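Local coordinates for adhesin LabA (Helicobacter pylori, PDB 6GMM), which probably binds LacdiNAc-containing glycans of the gastric mucosa as an adhesin of the bacterial surface, at residues P57-Q60 with A61-A65; E356-T359 with N360-S364. All coordinates share one frame; numbering follows the deposited sequence.

Contact 1 of 2, residues P57-Q60 with A61-A65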
# COMPACT_ATOMS: atom_id res chain seq x y z
N PRO A 57 -5.08 7.43 -0.41
CA PRO A 57 -4.92 6.00 -0.68
C PRO A 57 -4.24 5.25 0.48
O PRO A 57 -4.50 4.07 0.64
CB PRO A 57 -4.06 5.96 -1.94
CG PRO A 57 -4.18 7.34 -2.55
CD PRO A 57 -4.33 8.26 -1.39
N ALA A 58 -3.45 5.95 1.32
CA ALA A 58 -2.79 5.34 2.48
C ALA A 58 -3.88 4.93 3.51
O ALA A 58 -4.06 3.75 3.81
CB ALA A 58 -1.82 6.34 3.10
N TYR A 59 -4.69 5.92 3.95
CA TYR A 59 -5.81 5.72 4.86
C TYR A 59 -6.80 4.69 4.32
O TYR A 59 -7.13 3.76 5.04
CB TYR A 59 -6.52 7.06 5.12
CG TYR A 59 -7.54 6.96 6.23
CD1 TYR A 59 -7.19 7.18 7.56
CD2 TYR A 59 -8.88 6.71 5.94
CE1 TYR A 59 -8.14 7.16 8.57
CE2 TYR A 59 -9.85 6.72 6.94
CZ TYR A 59 -9.47 6.89 8.26
OH TYR A 59 -10.42 6.87 9.24
N GLN A 60 -7.24 4.81 3.04
CA GLN A 60 -8.17 3.82 2.47
C GLN A 60 -7.50 2.46 2.40
O GLN A 60 -8.19 1.46 2.57
CB GLN A 60 -8.67 4.21 1.08
CG GLN A 60 -9.36 5.56 1.03
CD GLN A 60 -10.63 5.53 1.83
OE1 GLN A 60 -11.48 4.66 1.63
NE2 GLN A 60 -10.76 6.44 2.78
N ALA A 61 -6.17 2.38 2.19
CA ALA A 61 -5.52 1.05 2.15
C ALA A 61 -5.65 0.33 3.47
O ALA A 61 -5.97 -0.87 3.49
CB ALA A 61 -4.06 1.14 1.73
N VAL A 62 -5.44 1.08 4.58
CA VAL A 62 -5.55 0.60 5.96
C VAL A 62 -6.96 0.10 6.13
O VAL A 62 -7.15 -1.07 6.42
CB VAL A 62 -5.23 1.71 6.98
CG1 VAL A 62 -5.49 1.24 8.42
CG2 VAL A 62 -3.80 2.20 6.83
N LEU A 63 -7.96 0.99 5.90
CA LEU A 63 -9.38 0.68 6.02
C LEU A 63 -9.78 -0.65 5.36
O LEU A 63 -10.46 -1.45 5.98
CB LEU A 63 -10.21 1.84 5.45
CG LEU A 63 -10.93 2.72 6.48
CD1 LEU A 63 -9.95 3.28 7.53
CD2 LEU A 63 -11.69 3.86 5.78
N LEU A 64 -9.33 -0.90 4.13
CA LEU A 64 -9.69 -2.16 3.47
C LEU A 64 -9.07 -3.34 4.15
O LEU A 64 -9.75 -4.33 4.30
CB LEU A 64 -9.33 -2.17 1.96
CG LEU A 64 -9.91 -3.33 1.12
CD1 LEU A 64 -11.40 -3.42 1.25
CD2 LEU A 64 -9.48 -3.22 -0.36
N ALA A 65 -7.80 -3.25 4.59
CA ALA A 65 -7.17 -4.36 5.31
C ALA A 65 -7.95 -4.67 6.58
O ALA A 65 -8.22 -5.84 6.83
CB ALA A 65 -5.72 -4.05 5.64

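Contact 2 of 2, residues E356-T359 with N360-S364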
# COMPACT_ATOMS: atom_id res chain seq x y z
N GLU A 356 -17.69 -1.19 -0.47
CA GLU A 356 -17.59 0.25 -0.67
C GLU A 356 -16.16 0.75 -0.37
O GLU A 356 -15.71 1.70 -0.99
CB GLU A 356 -18.65 1.04 0.14
CG GLU A 356 -18.50 0.96 1.66
CD GLU A 356 -19.23 2.03 2.45
OE1 GLU A 356 -18.54 2.94 2.98
OE2 GLU A 356 -20.47 1.95 2.58
N THR A 357 -15.44 0.08 0.56
CA THR A 357 -14.07 0.51 0.87
C THR A 357 -13.13 0.25 -0.32
O THR A 357 -12.34 1.14 -0.65
CB THR A 357 -13.58 -0.06 2.20
OG1 THR A 357 -14.50 0.34 3.23
CG2 THR A 357 -12.17 0.42 2.56
N VAL A 358 -13.27 -0.92 -1.02
CA VAL A 358 -12.44 -1.23 -2.20
C VAL A 358 -12.72 -0.19 -3.30
O VAL A 358 -11.78 0.30 -3.91
CB VAL A 358 -12.46 -2.72 -2.69
CG1 VAL A 358 -13.82 -3.12 -3.26
CG2 VAL A 358 -11.36 -2.97 -3.72
N THR A 359 -13.98 0.23 -3.45
CA THR A 359 -14.36 1.29 -4.39
C THR A 359 -13.69 2.59 -3.98
O THR A 359 -13.02 3.19 -4.82
CB THR A 359 -15.89 1.41 -4.49
OG1 THR A 359 -16.38 0.19 -5.04
CG2 THR A 359 -16.34 2.58 -5.36
N ASN A 360 -13.81 3.00 -2.70
CA ASN A 360 -13.19 4.23 -2.19
C ASN A 360 -11.68 4.23 -2.29
O ASN A 360 -11.11 5.28 -2.54
CB ASN A 360 -13.66 4.54 -0.77
CG ASN A 360 -15.12 4.89 -0.70
OD1 ASN A 360 -15.81 5.01 -1.73
ND2 ASN A 360 -15.63 5.06 0.51
N LEU A 361 -11.03 3.06 -2.16
CA LEU A 361 -9.57 2.95 -2.31
C LEU A 361 -9.16 3.09 -3.77
O LEU A 361 -8.24 3.88 -4.07
CB LEU A 361 -9.06 1.63 -1.68
CG LEU A 361 -7.59 1.23 -1.93
CD1 LEU A 361 -6.61 2.25 -1.36
CD2 LEU A 361 -7.31 -0.10 -1.32
N LYS A 362 -9.84 2.37 -4.69
CA LYS A 362 -9.51 2.48 -6.13
C LYS A 362 -9.73 3.91 -6.62
O LYS A 362 -8.86 4.46 -7.32
CB LYS A 362 -10.28 1.45 -6.98
CG LYS A 362 -10.00 -0.03 -6.64
CD LYS A 362 -10.27 -1.01 -7.82
CE LYS A 362 -11.70 -1.15 -8.28
NZ LYS A 362 -12.50 -2.05 -7.40
N ASP A 363 -10.87 4.53 -6.21
CA ASP A 363 -11.21 5.92 -6.55
C ASP A 363 -10.16 6.90 -6.03
O ASP A 363 -9.80 7.81 -6.76
CB ASP A 363 -12.62 6.31 -6.02
CG ASP A 363 -13.79 5.69 -6.77
OD1 ASP A 363 -13.55 4.91 -7.73
OD2 ASP A 363 -14.96 5.98 -6.40
N SER A 364 -9.65 6.70 -4.78
CA SER A 364 -8.64 7.57 -4.18
C SER A 364 -7.31 7.49 -4.92
O SER A 364 -6.62 8.50 -5.01
CB SER A 364 -8.44 7.26 -2.70
OG SER A 364 -7.42 6.30 -2.50

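Contact 1 of 2, residues P57-Q60 with A61-A65
Leu63 brings its forked end against the aromatic ring of Tyr59, an i to i+4 contact along the first two turns of the helix 57-76, within the SabA-like adhesion domain. The methyl CD1 stands over one face of the ring near CE2 and CZ, with CE2 of Tyr59 3.5 Å from CD1 of Leu63. The other methyl hangs off the edge beyond CE2, CD2 of Leu63 lying 3.6 Å from CE2 of Tyr59, so CE2 is the point the two branches share. Tyr59 directs its CB away from the following turn; with CG swung opposite the backbone N (chi1 -170°), the ring runs out beside Leu63 and the two side chains meet at a slant. The phenol oxygen is used farther off, hydrogen-bonded to the backbone O of Ile152.

Gln60 folds back at chi2 (-65°), which carries its amide to the rim of the Tyr59 ring, NE2 lying at the edge and in the ring plane. That same NE2 is hydrogen-bonded to the carbonyl of Lys53, just ahead of the helix, and comes within 4.1 Å of CD2 of Leu63. The bond to Lys53 holds the NE2 end beside the ring.

Beneath these side chains, the main chain makes the helical i to i+4 bonds: Ala61, Val62, Leu63 and Leu64 each donate to the carbonyl four residues back. Elsewhere Ala58 and Val62 both pack on Leu155, while Pro57 reaches the helices 287-311 and 354-366. The first of the four backbone bonds is the most bent: N of Ala61 is 2.8 Å from O of Pro57, its N-H angle 138°, and the donor stands above the carbonyl plane.

Contact 2 of 2, residues E356-T359 with N360-S364
Val358 and Lys362 run side by side on one flank of an alpha-helix, and Thr359 and Asp363 do the same one residue on. Four backbone bonds join the two turns. N of Asn360 donates to O of Glu356, N of Leu361 to O of Thr357, N of Lys362 to O of Val358 and N of Asp363 to O of Thr359; the Leu361 bond, 2.8 Å from its N to O of Thr357, is the most bent.

The polar side chains are served differently. OG1 of Thr357 turns back to the carbonyl of Tyr353, and OG1 of Thr359 makes a weak bond of the same sense to O of Gly355. In Thr359 the hydroxyl lies beside the backbone N (chi1 -64°), leaving the methyl to face the next turn, where CG2 of Thr359 approaches OD2 of Asp363 at 3.8 Å. The amide of Asn360 folds back over the carbonyl of Glu356, CG of Asn360 lying 3.3 Å from O of Glu356. OG of Ser364 turns back along the helix and donates to O of Leu361, 3.0 Å away, a side-chain to main-chain bond three residues back. The carbonyl of Asp363 accepts from ND1 of His367, just past the helix end.

Lys362, bent back through its last two torsions, packs its end by a methyl, NZ being 4.0 Å from CG2 of Val358. Glu356 has a long, weak ion pair with Arg335.

Glu356, Thr359, Lys362 and Asp363 lie on the exposed side of the helix 354-366, whereas Thr357, Val358, Leu361 and Ser364 are buried. Val358 packs on Phe311, and Leu361 on Val307 and Val308, all of the helix 287-311; Thr357, Asn360, Leu361 and Ser364 meet the helix 57-76.

Each contact joins successive turns of one helix, 57-76 for contact 1 and 354-366 for contact 2; these two helices pack together, and the contact centres lie about 9 Å apart. Both also rest on the helix 287-311, a shared neighbour. Residues 57-65 are almost wholly buried, and their side-chain chemistry is mainly aromatic and aliphatic; residues 356-364 are half exposed, with Glu356, Thr359, Lys362 and Asp363 on the exposed side. Where they meet, by packing, CA of Pro57 lies 3.1 Å from OG of Ser364. The backbone bonds run within each helix, while Tyr59, Gln60 and Thr357 each bond to a main-chain carbonyl outside their own helix.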